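Local coordinates for 190aa long hypothetical protein (Pyrococcus horikoshii, PDB 2DDZ) that is of unknown function, forms a hexamer and belongs to the DUF366 family, in the same clan as the class II aminoacyl-tRNA synthetases, at residues E97-Y102 with L157-T162. Sequence-based numbering, arbitrary orientation.
With GAI (guanidine), chain S.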
loop_
_atom_site.group_PDB
_atom_site.type_symbol
_atom_site.label_atom_id
_atom_site.label_comp_id
_atom_site.label_asym_id
_atom_site.label_seq_id
_atom_site.Cartn_x
_atom_site.Cartn_y
_atom_site.Cartn_z
ATOM N N GLU E 97 10.842 29.335 -7.876
ATOM C CA GLU E 97 11.148 29.605 -9.280
ATOM C C GLU E 97 10.264 30.752 -9.779
ATOM O O GLU E 97 10.709 31.623 -10.518
ATOM C CB GLU E 97 10.859 28.362 -10.121
ATOM C CG GLU E 97 11.894 27.258 -10.032
ATOM C CD GLU E 97 11.339 25.907 -10.476
ATOM O OE1 GLU E 97 10.401 25.892 -11.303
ATOM O OE2 GLU E 97 11.845 24.863 -10.005
ATOM N N LEU E 98 9.004 30.729 -9.363
ATOM C CA LEU E 98 8.039 31.737 -9.764
ATOM C C LEU E 98 8.369 33.149 -9.274
ATOM O O LEU E 98 8.088 34.130 -9.959
ATOM C CB LEU E 98 6.646 31.338 -9.268
ATOM C CG LEU E 98 5.535 32.333 -9.608
ATOM C CD1 LEU E 98 5.462 32.499 -11.123
ATOM C CD2 LEU E 98 4.198 31.849 -9.052
ATOM N N LEU E 99 8.949 33.256 -8.086
ATOM C CA LEU E 99 9.293 34.564 -7.543
ATOM C C LEU E 99 10.411 35.182 -8.366
ATOM O O LEU E 99 10.549 36.398 -8.423
ATOM C CB LEU E 99 9.691 34.443 -6.071
ATOM C CG LEU E 99 8.529 34.176 -5.104
ATOM C CD1 LEU E 99 9.057 33.883 -3.720
ATOM C CD2 LEU E 99 7.619 35.384 -5.071
ATOM N N TRP E 100 11.202 34.335 -9.014
ATOM C CA TRP E 100 12.280 34.818 -9.867
ATOM C C TRP E 100 11.738 35.588 -11.070
ATOM O O TRP E 100 12.347 36.560 -11.503
ATOM C CB TRP E 100 13.143 33.655 -10.351
ATOM C CG TRP E 100 14.173 33.256 -9.358
ATOM C CD1 TRP E 100 14.079 32.267 -8.421
ATOM C CD2 TRP E 100 15.450 33.875 -9.162
ATOM N NE1 TRP E 100 15.220 32.229 -7.651
ATOM C CE2 TRP E 100 16.079 33.206 -8.085
ATOM C CE3 TRP E 100 16.123 34.933 -9.789
ATOM C CZ2 TRP E 100 17.356 33.564 -7.623
ATOM C CZ3 TRP E 100 17.389 35.287 -9.329
ATOM C CH2 TRP E 100 17.991 34.602 -8.256
ATOM N N ASN E 101 10.596 35.154 -11.604
ATOM C CA ASN E 101 9.993 35.826 -12.753
ATOM C C ASN E 101 9.363 37.143 -12.307
ATOM O O ASN E 101 8.769 37.879 -13.097
ATOM C CB ASN E 101 8.957 34.913 -13.427
ATOM C CG ASN E 101 9.581 33.642 -13.998
ATOM O OD1 ASN E 101 10.798 33.561 -14.183
ATOM N ND2 ASN E 101 8.746 32.648 -14.287
ATOM N N TYR E 102 9.496 37.421 -11.019
ATOM C CA TYR E 102 8.999 38.661 -10.456
ATOM C C TYR E 102 10.224 39.492 -10.080
ATOM O O TYR E 102 10.111 40.544 -9.450
ATOM C CB TYR E 102 8.158 38.405 -9.213
ATOM C CG TYR E 102 6.728 38.019 -9.496
ATOM C CD1 TYR E 102 6.395 36.721 -9.885
ATOM C CD2 TYR E 102 5.694 38.947 -9.328
ATOM C CE1 TYR E 102 5.067 36.352 -10.090
ATOM C CE2 TYR E 102 4.361 38.593 -9.531
ATOM C CZ TYR E 102 4.054 37.293 -9.909
ATOM O OH TYR E 102 2.738 36.938 -10.087
ATOM N N LEU E 157 8.007 43.116 -1.128
ATOM C CA LEU E 157 8.680 42.653 -2.338
ATOM C C LEU E 157 8.048 43.302 -3.572
ATOM O O LEU E 157 8.490 43.080 -4.703
ATOM C CB LEU E 157 8.589 41.126 -2.460
ATOM C CG LEU E 157 9.234 40.255 -1.376
ATOM C CD1 LEU E 157 8.917 38.802 -1.680
ATOM C CD2 LEU E 157 10.746 40.472 -1.314
ATOM N N GLY E 158 7.010 44.101 -3.349
ATOM C CA GLY E 158 6.346 44.770 -4.451
ATOM C C GLY E 158 5.510 43.849 -5.322
ATOM O O GLY E 158 5.368 44.073 -6.526
ATOM N N ILE E 159 4.959 42.800 -4.720
ATOM C CA ILE E 159 4.124 41.863 -5.456
ATOM C C ILE E 159 2.681 42.047 -5.009
ATOM O O ILE E 159 2.412 42.248 -3.827
ATOM C CB ILE E 159 4.546 40.408 -5.193
ATOM C CG1 ILE E 159 5.976 40.197 -5.678
ATOM C CG2 ILE E 159 3.599 39.445 -5.910
ATOM C CD1 ILE E 159 6.489 38.802 -5.431
ATOM N N ASP E 160 1.758 41.989 -5.963
ATOM C CA ASP E 160 0.340 42.137 -5.665
ATOM C C ASP E 160 -0.250 40.784 -5.266
ATOM O O ASP E 160 -0.237 39.838 -6.051
ATOM C CB ASP E 160 -0.388 42.709 -6.892
ATOM C CG ASP E 160 -1.902 42.660 -6.762
ATOM O OD1 ASP E 160 -2.426 42.724 -5.627
ATOM O OD2 ASP E 160 -2.574 42.572 -7.812
ATOM N N PRO E 161 -0.775 40.681 -4.031
ATOM C CA PRO E 161 -1.374 39.447 -3.512
ATOM C C PRO E 161 -2.316 38.792 -4.522
ATOM O O PRO E 161 -2.104 37.646 -4.924
ATOM C CB PRO E 161 -2.113 39.923 -2.265
ATOM C CG PRO E 161 -1.268 41.036 -1.784
ATOM C CD PRO E 161 -0.923 41.777 -3.057
ATOM N N THR E 162 -3.344 39.536 -4.933
ATOM C CA THR E 162 -4.344 39.056 -5.887
ATOM C C THR E 162 -3.753 38.456 -7.163
ATOM O O THR E 162 -4.066 37.322 -7.525
ATOM C CB THR E 162 -5.318 40.189 -6.301
ATOM O OG1 THR E 162 -5.831 40.838 -5.131
ATOM C CG2 THR E 162 -6.488 39.624 -7.086
HETATM C C GAI S . 18.634 33.016 -11.646
HETATM N N1 GAI S . 17.536 32.363 -11.421
HETATM N N2 GAI S . 18.784 33.753 -12.755
HETATM N N3 GAI S . 19.645 32.950 -10.744
#
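L99, Y102 and I159 form a small apolar contact where the C-terminal end of helix 81-100 meets the loop leading into helix 161-184. The fold is an alpha+beta one, with both helices packed beside a mixed, mostly antiparallel sheet. I159 is the central piece. Its CD1 touches L99 CD2 at 3.6 Å and also lies 4.0 Å from Y102 CD2. I159 CG1 and CG2 lie along the same ring, with CG2 3.8 Å from Y102 CE2. The I159 side chain crosses both partners at about a right angle and meets the Y102 ring obliquely. CG1 lies beside the backbone N (chi1 -62°) and the chain is extended beyond it (chi2 179°), which carries CD1 out to L99. No hydrogen bond joins the two segments. The Y102 hydroxyl bonds E163, and F164 meets the Y102 ring edge-to-face, so the tyrosine also ties into the first turn of helix 161-184. That helix is N-capped by D160, through a weak bond from T162 N to D160 OD1.

W100, on the same helix end, takes no part in the I159 contact. Its ring meets W100 of a second subunit. One face of its ring carries a bound guanidine. With an alanine in place of W100, the guanidine would probably lose the flat surface it lies over, and W100 of the second subunit its ring partner. Guanidine N1 sits 3.3 Å above the ring plane, offset toward the rim, with W100 CE3 3.4 Å from N1.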